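Local atomic coordinates of fucose-specific lectin (Aleuria aurantia, PDB entry 6GKE), a protein that binds L-fucose, preferring alpha-1,6-linked core fucose of glycoproteins, through five sites set between adjacent blades of a six-bladed beta-propeller. Residues A[278-283]-A[288-293]. The protein carries 1 engineered substitution. Sequence-based numbering, arbitrary orientation.
With FUC (alpha-L-fucopyranose), chain G.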
ATOM      1  N   VAL A 278      18.242 -10.409   1.530  1.00  5.23           N
ATOM      2  CA  VAL A 278      17.690  -9.203   2.150  1.00  5.23           C
ATOM      3  C   VAL A 278      16.409  -8.851   1.394  1.00  5.24           C
ATOM      4  O   VAL A 278      16.452  -8.451   0.228  1.00  5.96           O
ATOM      5  CB  VAL A 278      18.672  -8.017   2.176  1.00  5.84           C
ATOM      6  CG1 VAL A 278      18.062  -6.842   2.928  1.00  6.28           C
ATOM      7  CG2 VAL A 278      20.008  -8.401   2.788  1.00  6.25           C
ATOM      8  N   PHE A 279      15.276  -9.021   2.077  1.00  5.12           N
ATOM      9  CA  PHE A 279      13.947  -8.851   1.502  1.00  5.22           C
ATOM     10  C   PHE A 279      13.500  -7.393   1.584  1.00  5.28           C
ATOM     11  O   PHE A 279      13.837  -6.687   2.536  1.00  5.76           O
ATOM     12  CB  PHE A 279      12.942  -9.736   2.238  1.00  5.49           C
ATOM     13  CG  PHE A 279      13.255 -11.195   2.082  1.00  5.84           C
ATOM     14  CD1 PHE A 279      12.756 -11.903   1.001  1.00  6.69           C
ATOM     15  CD2 PHE A 279      14.106 -11.846   2.964  1.00  6.10           C
ATOM     16  CE1 PHE A 279      13.069 -13.241   0.825  1.00  7.25           C
ATOM     17  CE2 PHE A 279      14.427 -13.183   2.778  1.00  6.51           C
ATOM     18  CZ  PHE A 279      13.912 -13.876   1.707  1.00  7.02           C
ATOM     19  N   PHE A 280      12.719  -6.974   0.580  1.00  5.20           N
ATOM     20  CA  PHE A 280      12.152  -5.641   0.535  1.00  5.22           C
ATOM     21  C   PHE A 280      10.804  -5.693  -0.191  1.00  5.07           C
ATOM     22  O   PHE A 280      10.439  -6.701  -0.800  1.00  5.80           O
ATOM     23  CB  PHE A 280      13.133  -4.651  -0.108  1.00  5.78           C
ATOM     24  CG  PHE A 280      13.466  -4.864  -1.564  1.00  6.15           C
ATOM     25  CD1 PHE A 280      14.513  -5.694  -1.945  1.00  6.59           C
ATOM     26  CD2 PHE A 280      12.771  -4.189  -2.556  1.00  6.77           C
ATOM     27  CE1 PHE A 280      14.843  -5.855  -3.283  1.00  7.08           C
ATOM     28  CE2 PHE A 280      13.101  -4.351  -3.892  1.00  7.40           C
ATOM     29  CZ  PHE A 280      14.135  -5.182  -4.253  1.00  7.47           C
ATOM     30  N   GLN A 281      10.064  -4.585  -0.096  1.00  5.04           N
ATOM     31  CA  GLN A 281       8.731  -4.488  -0.678  1.00  5.07           C
ATOM     32  C   GLN A 281       8.740  -3.433  -1.784  1.00  5.34           C
ATOM     33  O   GLN A 281       9.159  -2.296  -1.569  1.00  5.85           O
ATOM     34  CB  GLN A 281       7.697  -4.161   0.399  1.00  5.06           C
ATOM     35  CG  GLN A 281       6.273  -4.077  -0.135  1.00  5.22           C
ATOM     36  CD  GLN A 281       5.272  -3.846   0.971  1.00  5.18           C
ATOM     37  OE1 GLN A 281       5.327  -2.841   1.677  1.00  5.82           O
ATOM     38  NE2 GLN A 281       4.355  -4.787   1.155  1.00  5.84           N
ATOM     39  N   ALA A 282       8.224  -3.827  -2.954  1.00  5.75           N
ATOM     40  CA  ALA A 282       8.263  -3.016  -4.160  1.00  6.34           C
ATOM     41  C   ALA A 282       6.867  -2.934  -4.783  1.00  6.27           C
ATOM     42  O   ALA A 282       5.920  -3.564  -4.320  1.00  6.50           O
ATOM     43  CB  ALA A 282       9.245  -3.612  -5.138  1.00  7.03           C
ATOM     44  N   SER A 283       6.759  -2.154  -5.859  1.00  6.74           N
ATOM     45  CA  SER A 283       5.519  -2.066  -6.616  0.50  7.04           C
ATOM     46  C   SER A 283       5.061  -3.474  -7.009  1.00  6.98           C
ATOM     47  O   SER A 283       5.870  -4.360  -7.272  1.00  7.38           O
ATOM     48  CB  SER A 283       5.675  -1.192  -7.827  0.50  7.39           C
ATOM     49  OG  SER A 283       6.578  -1.776  -8.750  0.50  7.75           O
ATOM     50  N   GLN A 288      10.332  -8.809  -2.816  1.00  6.46           N
ATOM     51  CA  GLN A 288      11.545  -8.981  -3.578  1.00  7.23           C
ATOM     52  C   GLN A 288      12.694  -9.272  -2.618  1.00  6.77           C
ATOM     53  O   GLN A 288      12.552  -9.131  -1.402  1.00  6.46           O
ATOM     54  CB  GLN A 288      11.892  -7.700  -4.335  1.00  8.89           C
ATOM     55  CG  GLN A 288      10.759  -7.104  -5.148  1.00 11.26           C
ATOM     56  CD  GLN A 288      10.858  -7.341  -6.633  1.00 11.46           C
ATOM     57  OE1 GLN A 288      11.895  -7.741  -7.165  1.00 15.08           O
ATOM     58  NE2 GLN A 288       9.764  -7.046  -7.313  1.00 13.60           N
ATOM     59  N   GLN A 289      13.855  -9.636  -3.161  1.00  7.33           N
ATOM     60  CA  GLN A 289      15.026  -9.754  -2.323  0.60  7.72           C
ATOM     61  C   GLN A 289      16.309  -9.501  -3.103  1.00  7.77           C
ATOM     62  O   GLN A 289      16.400  -9.804  -4.299  1.00  9.99           O
ATOM     63  CB  GLN A 289      15.149 -11.149  -1.729  0.60  8.55           C
ATOM     64  CG  GLN A 289      15.444 -12.207  -2.777  0.60  9.37           C
ATOM     65  CD  GLN A 289      15.987 -13.451  -2.130  0.60  9.71           C
ATOM     66  OE1 GLN A 289      15.299 -14.459  -2.038  0.60 10.85           O
ATOM     67  NE2 GLN A 289      17.223 -13.374  -1.659  0.60  9.26           N
ATOM     68  N   TRP A 290      17.282  -8.949  -2.380  1.00  6.93           N
ATOM     69  CA  TRP A 290      18.663  -8.979  -2.743  1.00  6.80           C
ATOM     70  C   TRP A 290      19.246 -10.327  -2.318  1.00  6.79           C
ATOM     71  O   TRP A 290      18.877 -10.870  -1.276  1.00  7.20           O
ATOM     72  CB  TRP A 290      19.417  -7.842  -2.054  1.00  6.93           C
ATOM     73  CG  TRP A 290      19.035  -6.499  -2.578  1.00  7.11           C
ATOM     74  CD1 TRP A 290      18.112  -5.638  -2.060  1.00  7.31           C
ATOM     75  CD2 TRP A 290      19.536  -5.887  -3.774  1.00  7.90           C
ATOM     76  NE1 TRP A 290      18.029  -4.518  -2.836  1.00  7.95           N
ATOM     77  CE2 TRP A 290      18.891  -4.640  -3.894  1.00  8.33           C
ATOM     78  CE3 TRP A 290      20.489  -6.253  -4.729  1.00  8.62           C
ATOM     79  CZ2 TRP A 290      19.157  -3.769  -4.949  1.00  9.36           C
ATOM     80  CZ3 TRP A 290      20.752  -5.391  -5.770  1.00  9.62           C
ATOM     81  CH2 TRP A 290      20.094  -4.166  -5.873  1.00  9.97           C
ATOM     82  N   GLN A 291      20.180 -10.836  -3.120  1.00  7.20           N
ATOM     83  CA  GLN A 291      20.872 -12.080  -2.821  1.00  7.72           C
ATOM     84  C   GLN A 291      22.368 -11.865  -3.027  1.00  7.86           C
ATOM     85  O   GLN A 291      22.771 -11.199  -3.978  1.00  8.25           O
ATOM     86  CB  GLN A 291      20.370 -13.211  -3.719  1.00  8.65           C
ATOM     87  CG  GLN A 291      20.615 -12.955  -5.199  1.00  9.50           C
ATOM     88  CD  GLN A 291      19.825 -13.847  -6.124  1.00 10.33           C
ATOM     89  OE1 GLN A 291      19.110 -14.752  -5.705  1.00 12.41           O
ATOM     90  NE2 GLN A 291      19.956 -13.584  -7.414  1.00 11.30           N
ATOM     91  N   TRP A 292      23.161 -12.446  -2.121  1.00  8.71           N
ATOM     92  CA  TRP A 292      24.602 -12.490  -2.220  0.50  9.96           C
ATOM     93  C   TRP A 292      25.042 -13.885  -2.666  1.00 12.19           C
ATOM     94  O   TRP A 292      24.708 -14.854  -2.002  1.00 15.06           O
ATOM     95  CB  TRP A 292      25.264 -12.184  -0.877  0.50 10.15           C
ATOM     96  CG  TRP A 292      26.710 -12.554  -0.936  0.50 10.33           C
ATOM     97  CD1 TRP A 292      27.289 -13.742  -0.595  0.50 10.66           C
ATOM     98  CD2 TRP A 292      27.750 -11.744  -1.498  0.50 10.76           C
ATOM     99  NE1 TRP A 292      28.631 -13.706  -0.864  0.50 10.79           N
ATOM    100  CE2 TRP A 292      28.943 -12.490  -1.416  0.50 11.00           C
ATOM    101  CE3 TRP A 292      27.787 -10.452  -2.029  0.50 10.96           C
ATOM    102  CZ2 TRP A 292      30.163 -11.978  -1.853  0.50 11.35           C
ATOM    103  CZ3 TRP A 292      28.993  -9.947  -2.456  0.50 11.37           C
ATOM    104  CH2 TRP A 292      30.163 -10.702  -2.369  0.50 11.50           C
ATOM    105  N   ILE A 293      25.818 -13.967  -3.743  1.00 15.99           N
ATOM    106  CA  ILE A 293      26.327 -15.240  -4.213  1.00 20.56           C
ATOM    107  C   ILE A 293      27.848 -15.120  -4.358  1.00 24.64           C
ATOM    108  O   ILE A 293      28.350 -14.191  -5.003  1.00 28.46           O
ATOM    109  CB  ILE A 293      25.612 -15.669  -5.510  1.00 24.23           C
ATOM    110  CG1 ILE A 293      24.147 -16.031  -5.239  1.00 26.42           C
ATOM    111  CG2 ILE A 293      26.343 -16.815  -6.194  1.00 26.25           C
ATOM    112  CD1 ILE A 293      23.195 -15.639  -6.345  1.00 28.76           C
TER
HETATM  113  C1  FUC G 407      31.738  -9.125   1.857  1.00 11.01           C
HETATM  114  C2  FUC G 407      30.853  -7.903   1.655  1.00 10.39           C
HETATM  115  C3  FUC G 407      29.605  -8.280   0.857  1.00  9.34           C
HETATM  116  C4  FUC G 407      28.887  -9.464   1.517  1.00  8.65           C
HETATM  117  C5  FUC G 407      29.875 -10.610   1.659  1.00  9.17           C
HETATM  118  C6  FUC G 407      29.298 -11.852   2.323  1.00  9.67           C
HETATM  119  O1  FUC G 407      32.275  -9.526   0.594  1.00 12.30           O
HETATM  120  O2  FUC G 407      31.600  -6.895   0.966  1.00 12.60           O
HETATM  121  O3  FUC G 407      28.764  -7.135   0.719  1.00  9.55           O
HETATM  122  O4  FUC G 407      28.407  -9.143   2.831  1.00  7.84           O
HETATM  123  O5  FUC G 407      30.993 -10.193   2.444  1.00  9.75           O
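The two middle strands of the last propeller blade pair here as an antiparallel beta hairpin, Val-278 facing Trp-290 and Phe-280 facing Gln-288 in hydrogen-bonded pairs, with the non-hydrogen-bonded pair Phe-279 and Gln-289 between them. Four backbone bonds close the two outer pairs, among them Trp-290 N to Val-278 O at 2.8 Å and Gln-288 N to Phe-280 O at 2.9 Å. On one face of the sheet the Phe-280 ring lies between two side chains of the opposite strand, tipped over that strand by a chi1 of 65°. Gln-288 CB rests over one ring face, a CH-pi contact 3.6 Å from the ring centroid, while Phe-280 CE1 comes 3.5 Å from Trp-290 CD1 at the pyrrole side of the indole, the planes inclined at 34°. The Gln-288 chain kinks about its CB-CG bond, its CG 3.8 Å from Ala-282 CB; its amide is bound by Ser-286 OG through NE2 and by Arg-256 through OE1. On the other face Phe-279 and Gln-289 run side by side, CD1 of the phenyl ring 3.7 Å from Gln-289 CB. In one of two Gln-289 conformers, NE2 reaches forward to Trp-290 O at 3.0 Å, approaching this carbonyl from the face of its plane opposite Val-278 N. Farther along the same strand, Trp-292, in one of its two conformers, lays its indole face against fucose, CE2 3.7 Å from FUC C5; Glu-238, Arg-226 and Trp-298 hydrogen-bond the sugar. Strands 267-271 and 297-300 flank the hairpin within its blade; Val-278 and Trp-290 pack on Leu-236 of strand 236-241, whereas Phe-279 meets Ile-10 and Ala-12 of strand 10-15, wedging the hairpin between the two adjoining blades.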